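Local structure of putative fumarylacetoacetate hydrolase family protein (Yersinia pestis, 3S52) at residues 22-27 with 47-52; 30-35 with 192-197; 71-76 with 196-201. The protein is of unknown function but belongs, as a putative member, to the fumarylacetoacetate hydrolase family, and forms an assembly of two chains. All coordinates share one frame; numbering follows the deposited sequence.

Contact 1: residues 22-27 with 47-52; sequences VVCVGS and FIKPET. With SO4 (sulfate ion), chain E.
Strands 21-26 and 45-50 run antiparallel in the fold's mixed beta-sheet, and segments 22-27 and 47-52 pair there at Val-22 with Lys-49 and Cys-24 with Phe-47, both hydrogen-bonded. Val-22 N reaches Lys-49 O at 3.0 Å, and Lys-49 N returns a bond to Val-22 O at 2.8 Å. In the other pair Cys-24 N meets Phe-47 O at 2.8 Å, while Phe-47 N gives its hydrogen to Cys-24 O. Between them Val-23 and Ile-48, a non-hydrogen-bonded pair, share the opposite face of the sheet.

The Phe-47 ring covers Cys-24. With chi1 at 60°, CG sits between the backbone N and the carbonyl carbon, which swings the ring across to its neighbour; Cys-24 CB lies 3.6 Å from the ring centroid, over the face in a CH-pi contact. Cys-24 SG sits obliquely to the same ring and touches Lys-49 CG at 4.0 Å. Farther along, Ser-27 N donates a hydrogen bond to sulfate O3 at 2.8 Å.

Lys-49 NZ forms a salt bridge with Asp-104 and hydrogen bonds to Lys-125 O and Ser-130 O. Strand 189-191 flanks 21-26 in parallel, helix 171-181 packs on Val-23 and Val-25, and Glu-122 of the second subunit bonds to Ile-48 N.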
ATOM      1  N   VAL A  22      -5.460   3.928   1.831  1.00  8.94           N
ATOM      2  CA  VAL A  22      -6.382   4.295   0.766  1.00  7.48           C
ATOM      3  C   VAL A  22      -6.378   3.134  -0.237  1.00 12.20           C
ATOM      4  O   VAL A  22      -5.324   2.787  -0.757  1.00 16.16           O
ATOM      5  CB  VAL A  22      -5.892   5.576   0.068  1.00 12.57           C
ATOM      6  CG1 VAL A  22      -6.898   6.056  -0.973  1.00  6.53           C
ATOM      7  CG2 VAL A  22      -5.624   6.649   1.092  1.00 13.05           C
ATOM      8  N   VAL A  23      -7.532   2.506  -0.461  1.00 10.83           N
ATOM      9  CA  VAL A  23      -7.650   1.404  -1.420  1.00  7.73           C
ATOM     10  C   VAL A  23      -8.291   1.976  -2.667  1.00 11.56           C
ATOM     11  O   VAL A  23      -9.278   2.695  -2.592  1.00 14.13           O
ATOM     12  CB  VAL A  23      -8.447   0.207  -0.848  1.00 12.33           C
ATOM     13  CG1 VAL A  23      -8.413  -1.010  -1.815  1.00  8.45           C
ATOM     14  CG2 VAL A  23      -7.894  -0.190   0.498  1.00  7.40           C
ATOM     15  N   CYS A  24      -7.695   1.688  -3.813  1.00  7.18           N
ATOM     16  CA  CYS A  24      -7.992   2.414  -5.039  1.00  5.97           C
ATOM     17  C   CYS A  24      -8.295   1.452  -6.143  1.00 12.78           C
ATOM     18  O   CYS A  24      -7.824   0.318  -6.119  1.00 13.64           O
ATOM     19  CB  CYS A  24      -6.776   3.247  -5.465  1.00 15.02           C
ATOM     20  SG  CYS A  24      -6.129   4.341  -4.181  1.00 18.85           S
ATOM     21  N   VAL A  25      -9.066   1.907  -7.131  1.00 14.94           N
ATOM     22  CA  VAL A  25      -9.347   1.072  -8.290  1.00 15.50           C
ATOM     23  C   VAL A  25      -8.813   1.709  -9.573  1.00 12.25           C
ATOM     24  O   VAL A  25      -8.996   2.900  -9.801  1.00 16.75           O
ATOM     25  CB  VAL A  25     -10.851   0.784  -8.437  1.00 15.04           C
ATOM     26  CG1 VAL A  25     -11.650   2.096  -8.715  1.00 10.39           C
ATOM     27  CG2 VAL A  25     -11.085  -0.258  -9.529  1.00  8.23           C
ATOM     28  N   GLY A  26      -8.148   0.920 -10.411  1.00  9.61           N
ATOM     29  CA  GLY A  26      -7.723   1.420 -11.715  1.00 14.90           C
ATOM     30  C   GLY A  26      -8.694   0.991 -12.800  1.00 20.96           C
ATOM     31  O   GLY A  26      -9.480   0.059 -12.609  1.00 25.18           O
ATOM     32  N   SER A  27      -8.655   1.668 -13.940  1.00 15.46           N
ATOM     33  CA  SER A  27      -9.468   1.267 -15.077  1.00 13.80           C
ATOM     34  C   SER A  27     -10.933   1.129 -14.712  1.00 15.15           C
ATOM     35  O   SER A  27     -11.540   0.131 -15.074  1.00 13.44           O
ATOM     36  CB  SER A  27      -8.996  -0.087 -15.633  1.00 13.95           C
ATOM     37  OG  SER A  27      -7.608  -0.073 -15.911  1.00 25.42           O
ATOM     38  N   PHE A  47      -5.149  -1.241  -6.104  1.00 16.26           N
ATOM     39  CA  PHE A  47      -3.852  -0.916  -5.527  1.00 15.27           C
ATOM     40  C   PHE A  47      -4.106  -0.043  -4.319  1.00 14.69           C
ATOM     41  O   PHE A  47      -5.254   0.332  -4.061  1.00 15.33           O
ATOM     42  CB  PHE A  47      -2.943  -0.226  -6.549  1.00 10.21           C
ATOM     43  CG  PHE A  47      -3.498   1.076  -7.079  1.00 13.36           C
ATOM     44  CD1 PHE A  47      -4.365   1.090  -8.159  1.00  9.02           C
ATOM     45  CD2 PHE A  47      -3.128   2.285  -6.507  1.00 15.39           C
ATOM     46  CE1 PHE A  47      -4.873   2.287  -8.648  1.00  9.28           C
ATOM     47  CE2 PHE A  47      -3.632   3.494  -6.984  1.00 15.31           C
ATOM     48  CZ  PHE A  47      -4.505   3.497  -8.048  1.00 10.34           C
ATOM     49  N   ILE A  48      -3.054   0.296  -3.583  1.00  8.78           N
ATOM     50  CA  ILE A  48      -3.238   0.953  -2.287  1.00 10.10           C
ATOM     51  C   ILE A  48      -2.232   2.086  -2.135  1.00  9.56           C
ATOM     52  O   ILE A  48      -1.115   1.970  -2.626  1.00 13.14           O
ATOM     53  CB  ILE A  48      -3.041  -0.055  -1.124  1.00 16.36           C
ATOM     54  CG1 ILE A  48      -4.083  -1.176  -1.199  1.00 18.11           C
ATOM     55  CG2 ILE A  48      -3.099   0.656   0.259  1.00 16.00           C
ATOM     56  CD1 ILE A  48      -3.958  -2.241  -0.093  1.00 17.63           C
ATOM     57  N   LYS A  49      -2.633   3.171  -1.468  1.00  7.39           N
ATOM     58  CA  LYS A  49      -1.714   4.234  -1.098  1.00  7.51           C
ATOM     59  C   LYS A  49      -1.611   4.268   0.426  1.00 16.44           C
ATOM     60  O   LYS A  49      -2.595   4.010   1.128  1.00 16.63           O
ATOM     61  CB  LYS A  49      -2.213   5.595  -1.576  1.00 12.67           C
ATOM     62  CG  LYS A  49      -2.513   5.733  -3.071  1.00 17.32           C
ATOM     63  CD  LYS A  49      -2.894   7.197  -3.371  1.00 21.85           C
ATOM     64  CE  LYS A  49      -3.294   7.435  -4.817  1.00 17.86           C
ATOM     65  NZ  LYS A  49      -2.136   7.794  -5.703  1.00 22.56           N
ATOM     66  N   PRO A  50      -0.422   4.592   0.953  1.00 16.12           N
ATOM     67  CA  PRO A  50      -0.272   4.568   2.413  1.00 12.51           C
ATOM     68  C   PRO A  50      -0.600   5.922   3.020  1.00 14.07           C
ATOM     69  O   PRO A  50      -0.827   6.877   2.285  1.00 12.18           O
ATOM     70  CB  PRO A  50       1.216   4.272   2.585  1.00 13.94           C
ATOM     71  CG  PRO A  50       1.849   4.976   1.398  1.00 11.25           C
ATOM     72  CD  PRO A  50       0.866   4.816   0.260  1.00 10.42           C
ATOM     73  N   GLU A  51      -0.579   6.013   4.344  1.00 12.62           N
ATOM     74  CA  GLU A  51      -0.862   7.273   5.019  1.00 13.28           C
ATOM     75  C   GLU A  51       0.049   8.409   4.525  1.00 10.19           C
ATOM     76  O   GLU A  51      -0.371   9.564   4.427  1.00 13.22           O
ATOM     77  CB  GLU A  51      -0.743   7.086   6.537  1.00 16.82           C
ATOM     78  CG  GLU A  51      -0.612   8.388   7.321  1.00 24.42           C
ATOM     79  CD  GLU A  51       0.820   8.892   7.372  1.00 25.64           C
ATOM     80  OE1 GLU A  51       1.739   8.072   7.601  1.00 21.32           O
ATOM     81  OE2 GLU A  51       1.024  10.108   7.167  1.00 36.78           O
ATOM     82  N   THR A  52       1.298   8.088   4.210  1.00  9.44           N
ATOM     83  CA  THR A  52       2.226   9.106   3.728  1.00 12.48           C
ATOM     84  C   THR A  52       1.858   9.724   2.369  1.00 14.77           C
ATOM     85  O   THR A  52       2.446  10.728   1.961  1.00 16.04           O
ATOM     86  CB  THR A  52       3.663   8.572   3.660  1.00 13.71           C
ATOM     87  OG1 THR A  52       3.660   7.251   3.099  1.00 13.31           O
ATOM     88  CG2 THR A  52       4.275   8.530   5.059  1.00 13.88           C
TER
HETATM   89  S   SO4 E 219      -5.207   3.761 -13.938  1.00 38.44           S
HETATM   90  O1  SO4 E 219      -4.740   4.933 -14.679  1.00 30.76           O
HETATM   91  O2  SO4 E 219      -4.895   3.921 -12.530  1.00 29.47           O
HETATM   92  O3  SO4 E 219      -6.656   3.601 -14.081  1.00 35.38           O
HETATM   93  O4  SO4 E 219      -4.508   2.582 -14.475  1.00 36.20           O

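Contact 2: residues 30-35 with 192-197; sequences AEHIKE and TGTPQG. With SO4 (sulfate ion), chain E.
The Glu-35 carboxylate is gripped at both oxygens. Across the contact, OE1 uses its syn lone pair to take the hydrogen of Gly-197 N at 2.9 Å. OE2 accepts from two N-H groups: His-32 ND1, at 2.9 Å from OE2, and the backbone N of Val-198, just beyond the segment. The histidine bond is nearly straight (169°) and lies in the ring plane, meeting OE2 on its anti side. One carboxylate on helix 30-35 therefore holds both the imidazole and the loop backbone at Gly-197 and Val-198. Glu-35 reaches that backbone because CG stands between its backbone N and carbonyl carbon (chi1 85°) and the chain runs extended from there.

Both ring nitrogens of His-32 have partners in this crystal. With ND1 tied to the carboxylate, NE2 faces the sulfate and donates to its O1 at 2.9 Å, with a longer, weak bond to O3. Thr-194 CG2 sits over the centre of one ring face, 3.7 Å from the centroid, in a CH-pi contact, while Thr-194 O presses on His-32 CB at 3.3 Å. The threonine hydroxyl turns the other way, bonding to Ile-74 O on strand 70-80 and to Gln-160 NE2.

Toward solvent the contact becomes looser. Glu-31 and Gln-196 pass each other with their carboxylate and amide planes 40° apart, CB against CB at 3.7 Å, and a water held by Glu-31 O bonds weakly to Gln-196 OE1.

This is a His-carboxylate hydrogen bond beside a sulfate site: Ser-27 N and Lys-125 NZ also bind the ion, which probably came from the crystallisation liquor but may mark a pocket for an anion.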
ATOM      1  N   ALA A  30     -14.735   3.638 -18.704  1.00 13.05           N
ATOM      2  CA  ALA A  30     -14.392   3.170 -20.054  1.00 17.27           C
ATOM      3  C   ALA A  30     -13.596   4.174 -20.890  1.00 15.70           C
ATOM      4  O   ALA A  30     -12.659   3.794 -21.589  1.00 17.81           O
ATOM      5  CB  ALA A  30     -15.642   2.725 -20.802  1.00 21.39           C
ATOM      6  N   GLU A  31     -13.964   5.451 -20.823  1.00 10.03           N
ATOM      7  CA  GLU A  31     -13.253   6.466 -21.591  1.00 19.67           C
ATOM      8  C   GLU A  31     -11.821   6.683 -21.086  1.00 18.52           C
ATOM      9  O   GLU A  31     -10.946   7.081 -21.851  1.00 16.55           O
ATOM     10  CB  GLU A  31     -14.049   7.777 -21.647  1.00 24.32           C
ATOM     11  CG  GLU A  31     -15.298   7.657 -22.526  1.00 38.18           C
ATOM     12  CD  GLU A  31     -16.116   8.940 -22.606  1.00 59.24           C
ATOM     13  OE1 GLU A  31     -16.861   9.245 -21.642  1.00 61.78           O
ATOM     14  OE2 GLU A  31     -16.024   9.638 -23.645  1.00 67.55           O
ATOM     15  N   HIS A  32     -11.580   6.412 -19.806  1.00 12.64           N
ATOM     16  CA  HIS A  32     -10.225   6.488 -19.287  1.00 13.84           C
ATOM     17  C   HIS A  32      -9.418   5.273 -19.744  1.00 17.62           C
ATOM     18  O   HIS A  32      -8.247   5.393 -20.141  1.00 19.30           O
ATOM     19  CB  HIS A  32     -10.208   6.597 -17.764  1.00 17.80           C
ATOM     20  CG  HIS A  32      -8.833   6.518 -17.186  1.00 14.09           C
ATOM     21  ND1 HIS A  32      -7.824   7.379 -17.557  1.00 15.11           N
ATOM     22  CD2 HIS A  32      -8.287   5.656 -16.296  1.00 20.22           C
ATOM     23  CE1 HIS A  32      -6.720   7.067 -16.902  1.00 17.88           C
ATOM     24  NE2 HIS A  32      -6.973   6.020 -16.133  1.00 12.81           N
ATOM     25  N   ILE A  33     -10.040   4.102 -19.706  1.00 14.15           N
ATOM     26  CA  ILE A  33      -9.380   2.923 -20.238  1.00 10.06           C
ATOM     27  C   ILE A  33      -8.938   3.141 -21.691  1.00 18.67           C
ATOM     28  O   ILE A  33      -7.864   2.701 -22.104  1.00 17.07           O
ATOM     29  CB  ILE A  33     -10.257   1.692 -20.145  1.00 11.42           C
ATOM     30  CG1 ILE A  33     -10.505   1.329 -18.677  1.00 13.42           C
ATOM     31  CG2 ILE A  33      -9.574   0.536 -20.845  1.00 14.35           C
ATOM     32  CD1 ILE A  33     -11.427   0.121 -18.497  1.00 18.41           C
ATOM     33  N   LYS A  34      -9.762   3.846 -22.454  1.00 17.55           N
ATOM     34  CA  LYS A  34      -9.503   4.071 -23.869  1.00 23.14           C
ATOM     35  C   LYS A  34      -8.317   5.025 -24.092  1.00 27.01           C
ATOM     36  O   LYS A  34      -7.471   4.776 -24.950  1.00 31.03           O
ATOM     37  CB  LYS A  34     -10.780   4.590 -24.534  1.00 27.41           C
ATOM     38  CG  LYS A  34     -10.644   4.986 -25.982  1.00 41.59           C
ATOM     39  CD  LYS A  34     -11.908   5.710 -26.449  1.00 53.53           C
ATOM     40  CE  LYS A  34     -11.813   6.135 -27.913  1.00 61.43           C
ATOM     41  NZ  LYS A  34     -10.619   6.975 -28.218  1.00 60.80           N
ATOM     42  N   GLU A  35      -8.238   6.092 -23.299  1.00 21.32           N
ATOM     43  CA  GLU A  35      -7.156   7.069 -23.436  1.00 20.37           C
ATOM     44  C   GLU A  35      -5.815   6.545 -22.907  1.00 20.98           C
ATOM     45  O   GLU A  35      -4.761   7.041 -23.301  1.00 22.68           O
ATOM     46  CB  GLU A  35      -7.517   8.385 -22.739  1.00 22.14           C
ATOM     47  CG  GLU A  35      -7.208   8.397 -21.235  1.00 21.06           C
ATOM     48  CD  GLU A  35      -7.768   9.620 -20.541  1.00 23.25           C
ATOM     49  OE1 GLU A  35      -8.194  10.545 -21.259  1.00 20.39           O
ATOM     50  OE2 GLU A  35      -7.792   9.652 -19.287  1.00 23.93           O
ATOM     51  N   THR A 192     -12.487   5.701  -6.096  1.00 10.26           N
ATOM     52  CA  THR A 192     -13.378   4.980  -6.998  1.00 10.58           C
ATOM     53  C   THR A 192     -12.999   5.051  -8.493  1.00  8.83           C
ATOM     54  O   THR A 192     -13.737   4.557  -9.340  1.00 13.73           O
ATOM     55  CB  THR A 192     -14.829   5.440  -6.800  1.00 16.82           C
ATOM     56  OG1 THR A 192     -14.911   6.839  -7.095  1.00 14.06           O
ATOM     57  CG2 THR A 192     -15.267   5.210  -5.360  1.00 13.36           C
ATOM     58  N   GLY A 193     -11.883   5.693  -8.811  1.00 14.66           N
ATOM     59  CA  GLY A 193     -11.370   5.696 -10.174  1.00 13.93           C
ATOM     60  C   GLY A 193     -11.544   7.032 -10.867  1.00 17.98           C
ATOM     61  O   GLY A 193     -12.310   7.887 -10.418  1.00 12.28           O
ATOM     62  N   THR A 194     -10.850   7.212 -11.986  1.00  9.13           N
ATOM     63  CA  THR A 194     -10.873   8.505 -12.640  1.00 12.80           C
ATOM     64  C   THR A 194     -11.487   8.410 -14.046  1.00 11.86           C
ATOM     65  O   THR A 194     -11.248   7.451 -14.777  1.00 16.95           O
ATOM     66  CB  THR A 194      -9.439   9.084 -12.711  1.00 18.11           C
ATOM     67  OG1 THR A 194      -9.489  10.470 -13.044  1.00 14.39           O
ATOM     68  CG2 THR A 194      -8.613   8.336 -13.744  1.00  6.29           C
ATOM     69  N   PRO A 195     -12.278   9.424 -14.425  1.00 13.62           N
ATOM     70  CA  PRO A 195     -12.853   9.475 -15.770  1.00 10.75           C
ATOM     71  C   PRO A 195     -11.783   9.949 -16.745  1.00 15.97           C
ATOM     72  O   PRO A 195     -10.632  10.142 -16.335  1.00 16.18           O
ATOM     73  CB  PRO A 195     -13.966  10.519 -15.630  1.00 18.93           C
ATOM     74  CG  PRO A 195     -13.464  11.447 -14.571  1.00 16.70           C
ATOM     75  CD  PRO A 195     -12.684  10.577 -13.597  1.00 14.82           C
ATOM     76  N   GLN A 196     -12.150  10.139 -18.009  1.00 15.83           N
ATOM     77  CA  GLN A 196     -11.190  10.530 -19.039  1.00 13.76           C
ATOM     78  C   GLN A 196     -10.653  11.940 -18.786  1.00 20.77           C
ATOM     79  O   GLN A 196     -11.220  12.699 -17.993  1.00 19.48           O
ATOM     80  CB  GLN A 196     -11.817  10.466 -20.435  1.00 19.14           C
ATOM     81  CG  GLN A 196     -12.818  11.581 -20.706  1.00 25.68           C
ATOM     82  CD  GLN A 196     -13.316  11.602 -22.151  1.00 45.77           C
ATOM     83  OE1 GLN A 196     -12.768  10.925 -23.031  1.00 43.60           O
ATOM     84  NE2 GLN A 196     -14.364  12.389 -22.400  1.00 56.35           N
ATOM     85  N   GLY A 197      -9.548  12.277 -19.442  1.00 21.79           N
ATOM     86  CA  GLY A 197      -8.998  13.614 -19.335  1.00 19.24           C
ATOM     87  C   GLY A 197      -7.730  13.702 -18.505  1.00 13.96           C
ATOM     88  O   GLY A 197      -7.213  14.781 -18.272  1.00 11.82           O
TER
HETATM   89  S   SO4 E 219      -5.207   3.761 -13.938  1.00 38.44           S
HETATM   90  O1  SO4 E 219      -4.740   4.933 -14.679  1.00 30.76           O
HETATM   91  O2  SO4 E 219      -4.895   3.921 -12.530  1.00 29.47           O
HETATM   92  O3  SO4 E 219      -6.656   3.601 -14.081  1.00 35.38           O
HETATM   93  O4  SO4 E 219      -4.508   2.582 -14.475  1.00 36.20           O
HETATM   94  O   HOH W   1     -15.462   9.272 -18.486  1.00 29.56           O
HETATM   95  O   HOH W   2     -11.088   8.305 -24.374  1.00 35.04           O

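Contact 3: residues 71-76 with 196-201; sequences HHEIEL and QGVGPM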
ATOM      1  N   HIS A  71       0.767  13.287 -13.359  1.00 19.04           N
ATOM      2  CA  HIS A  71      -0.573  13.452 -13.927  1.00 15.22           C
ATOM      3  C   HIS A  71      -1.680  13.511 -12.866  1.00 13.36           C
ATOM      4  O   HIS A  71      -1.659  12.755 -11.896  1.00 14.56           O
ATOM      5  CB  HIS A  71      -0.882  12.297 -14.893  1.00 14.87           C
ATOM      6  CG  HIS A  71      -0.177  12.398 -16.211  1.00 23.41           C
ATOM      7  ND1 HIS A  71       1.104  12.893 -16.337  1.00 34.75           N
ATOM      8  CD2 HIS A  71      -0.574  12.058 -17.461  1.00 21.21           C
ATOM      9  CE1 HIS A  71       1.464  12.860 -17.609  1.00 30.27           C
ATOM     10  NE2 HIS A  71       0.461  12.362 -18.312  1.00 30.64           N
ATOM     11  N   HIS A  72      -2.655  14.392 -13.067  1.00 11.43           N
ATOM     12  CA  HIS A  72      -3.822  14.444 -12.195  1.00 14.58           C
ATOM     13  C   HIS A  72      -4.824  13.321 -12.552  1.00 15.56           C
ATOM     14  O   HIS A  72      -5.012  13.010 -13.732  1.00 11.65           O
ATOM     15  CB  HIS A  72      -4.498  15.819 -12.300  1.00 13.94           C
ATOM     16  CG  HIS A  72      -4.869  16.210 -13.702  1.00 15.99           C
ATOM     17  ND1 HIS A  72      -5.977  15.705 -14.351  1.00 15.39           N
ATOM     18  CD2 HIS A  72      -4.276  17.058 -14.580  1.00 17.08           C
ATOM     19  CE1 HIS A  72      -6.046  16.218 -15.569  1.00 12.45           C
ATOM     20  NE2 HIS A  72      -5.026  17.042 -15.734  1.00  9.73           N
ATOM     21  N   GLU A  73      -5.409  12.666 -11.546  1.00 12.68           N
ATOM     22  CA  GLU A  73      -6.582  11.843 -11.801  1.00 11.18           C
ATOM     23  C   GLU A  73      -7.638  12.124 -10.743  1.00 13.77           C
ATOM     24  O   GLU A  73      -7.569  11.568  -9.645  1.00 18.86           O
ATOM     25  CB  GLU A  73      -6.185  10.360 -11.747  1.00  8.33           C
ATOM     26  CG  GLU A  73      -4.893  10.073 -12.485  1.00 16.96           C
ATOM     27  CD  GLU A  73      -4.637   8.587 -12.669  1.00 27.02           C
ATOM     28  OE1 GLU A  73      -5.103   7.789 -11.823  1.00 21.61           O
ATOM     29  OE2 GLU A  73      -3.970   8.229 -13.667  1.00 29.62           O
ATOM     30  N   ILE A  74      -8.671  12.878 -11.102  1.00  8.30           N
ATOM     31  CA  ILE A  74      -9.697  13.255 -10.128  1.00  9.06           C
ATOM     32  C   ILE A  74     -10.605  12.046  -9.869  1.00 14.29           C
ATOM     33  O   ILE A  74     -10.862  11.251 -10.780  1.00 12.78           O
ATOM     34  CB  ILE A  74     -10.521  14.496 -10.589  1.00 13.77           C
ATOM     35  CG1 ILE A  74     -11.390  15.018  -9.445  1.00 14.25           C
ATOM     36  CG2 ILE A  74     -11.397  14.158 -11.775  1.00 12.33           C
ATOM     37  CD1 ILE A  74     -12.223  16.245  -9.816  1.00 16.87           C
ATOM     38  N   GLU A  75     -11.045  11.886  -8.621  1.00  8.68           N
ATOM     39  CA  GLU A  75     -11.803  10.702  -8.221  1.00 10.24           C
ATOM     40  C   GLU A  75     -12.693  10.995  -7.036  1.00 13.20           C
ATOM     41  O   GLU A  75     -12.351  11.816  -6.180  1.00 14.63           O
ATOM     42  CB  GLU A  75     -10.851   9.529  -7.862  1.00 19.36           C
ATOM     43  CG  GLU A  75      -9.747   9.285  -8.907  1.00 22.11           C
ATOM     44  CD  GLU A  75      -9.100   7.908  -8.830  1.00 28.59           C
ATOM     45  OE1 GLU A  75      -9.575   7.064  -8.045  1.00 29.76           O
ATOM     46  OE2 GLU A  75      -8.109   7.667  -9.572  1.00 30.63           O
ATOM     47  N   LEU A  76     -13.828  10.307  -6.989  1.00 10.06           N
ATOM     48  CA  LEU A  76     -14.690  10.327  -5.814  1.00 14.14           C
ATOM     49  C   LEU A  76     -14.020   9.501  -4.716  1.00 17.42           C
ATOM     50  O   LEU A  76     -13.595   8.359  -4.959  1.00 10.11           O
ATOM     51  CB  LEU A  76     -16.071   9.740  -6.150  1.00  8.59           C
ATOM     52  CG  LEU A  76     -16.988   9.661  -4.929  1.00 11.39           C
ATOM     53  CD1 LEU A  76     -17.470  11.042  -4.548  1.00 10.97           C
ATOM     54  CD2 LEU A  76     -18.172   8.722  -5.182  1.00 10.10           C
ATOM     55  N   GLN A 196     -12.150  10.139 -18.009  1.00 15.83           N
ATOM     56  CA  GLN A 196     -11.190  10.530 -19.039  1.00 13.76           C
ATOM     57  C   GLN A 196     -10.653  11.940 -18.786  1.00 20.77           C
ATOM     58  O   GLN A 196     -11.220  12.699 -17.993  1.00 19.48           O
ATOM     59  CB  GLN A 196     -11.817  10.466 -20.435  1.00 19.14           C
ATOM     60  CG  GLN A 196     -12.818  11.581 -20.706  1.00 25.68           C
ATOM     61  CD  GLN A 196     -13.316  11.602 -22.151  1.00 45.77           C
ATOM     62  OE1 GLN A 196     -12.768  10.925 -23.031  1.00 43.60           O
ATOM     63  NE2 GLN A 196     -14.364  12.389 -22.400  1.00 56.35           N
ATOM     64  N   GLY A 197      -9.548  12.277 -19.442  1.00 21.79           N
ATOM     65  CA  GLY A 197      -8.998  13.614 -19.335  1.00 19.24           C
ATOM     66  C   GLY A 197      -7.730  13.702 -18.505  1.00 13.96           C
ATOM     67  O   GLY A 197      -7.213  14.781 -18.272  1.00 11.82           O
ATOM     68  N   VAL A 198      -7.223  12.566 -18.059  1.00 11.66           N
ATOM     69  CA  VAL A 198      -6.011  12.566 -17.261  1.00 13.23           C
ATOM     70  C   VAL A 198      -4.874  13.270 -18.001  1.00 21.65           C
ATOM     71  O   VAL A 198      -4.706  13.098 -19.214  1.00 17.41           O
ATOM     72  CB  VAL A 198      -5.614  11.125 -16.872  1.00 23.09           C
ATOM     73  CG1 VAL A 198      -4.240  11.097 -16.233  1.00 24.37           C
ATOM     74  CG2 VAL A 198      -6.664  10.547 -15.920  1.00 18.84           C
ATOM     75  N   GLY A 199      -4.093  14.063 -17.270  1.00 15.95           N
ATOM     76  CA  GLY A 199      -3.045  14.843 -17.896  1.00 17.59           C
ATOM     77  C   GLY A 199      -2.001  15.374 -16.939  1.00 16.45           C
ATOM     78  O   GLY A 199      -2.152  15.271 -15.725  1.00 18.67           O
ATOM     79  N   PRO A 200      -0.928  15.957 -17.489  1.00 17.47           N
ATOM     80  CA  PRO A 200       0.205  16.414 -16.675  1.00 17.43           C
ATOM     81  C   PRO A 200      -0.096  17.719 -15.945  1.00 20.37           C
ATOM     82  O   PRO A 200      -0.902  18.533 -16.387  1.00 17.99           O
ATOM     83  CB  PRO A 200       1.314  16.632 -17.710  1.00 18.15           C
ATOM     84  CG  PRO A 200       0.587  16.963 -18.970  1.00 20.07           C
ATOM     85  CD  PRO A 200      -0.714  16.189 -18.931  1.00 13.65           C
HETATM   86  N   MSE A 201       0.555  17.899 -14.810  1.00 20.32           N
HETATM   87  CA  MSE A 201       0.506  19.161 -14.097  1.00 25.78           C
HETATM   88  C   MSE A 201       1.928  19.634 -13.945  1.00 24.82           C
HETATM   89  O   MSE A 201       2.851  18.828 -14.005  1.00 26.77           O
HETATM   90  CB  MSE A 201      -0.074  18.965 -12.709  1.00 24.35           C
HETATM   91  CG  MSE A 201      -1.345  18.151 -12.683  1.00 34.39           C
HETATM   92 SE   MSE A 201      -2.149  18.324 -10.937  0.64 35.12          SE
HETATM   93  CE  MSE A 201      -0.732  17.491  -9.918  1.00 26.87           C
TER
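One backbone hydrogen bond, His-72 N to Gly-199 O at 2.8 Å, links segments 71-76 and 196-201; it is bent at hydrogen (146°). The same oxygen takes a CA-H contact from His-71 CA at 3.0 Å and lies over one face of the His-72 ring, toward its rim. The strand pairing here is weak, and the side chains supply most of the contact.

Both imidazoles lie against the backbone of the other segment. The His-71 ring lies with one face on the peptide between Gly-199 and Pro-200, Pro-200 N standing over its centre, and Pro-200 CD makes a CH-pi contact 4.2 Å from the centroid. His-72 has CG between its backbone N and carbonyl carbon (chi1 55°), which brings the ring back over Gly-199; its CE1 comes within 3.3 Å of Gly-197 O, which lies near the ring plane.

Apolar side chains fill in around the rings. Val-198 CG1 lies 3.2 Å from His-72 O and touches His-71 CB at the edge of the His-71 ring, while Val-198 CG2 meets Glu-73 CG at 3.9 Å. Selenomethionine Met-201 lays CG against His-72 CD2 at 3.7 Å, in the ring plane, with its selenium nearer CB.

Outside the two segments, His-72 ND1 bonds to Gln-160 OE1 and Glu-73 OE1 forms a salt bridge with Lys-125. Across this contact, then, the imidazoles act mainly through their faces and edges, packed flat against backbone, while His-72 ND1 is held by Gln-160.

Overall arrangement
Contacts 1 and 3 are buried and reach the same mixed sheet, with centres about 15 Å apart and no direct touch. Contact 1 is regular antiparallel pairing, rich in backbone bonds and close to the second subunit; contact 3 relies on rings laid against a strand end, and the second subunit does not reach it. Contact 2 is partly exposed and more polar, joining helix 30-35 to the loop after strand 189-191. It shares Gln-196 and Gly-197 with contact 3, and its Gly-193 N probably bonds to Glu-75 OE1. Contacts 1 and 2 meet where Val-25 packs on Thr-192, and both bind the sulfate; the side chain of Glu-73 in contact 3 comes within about 4 Å of it.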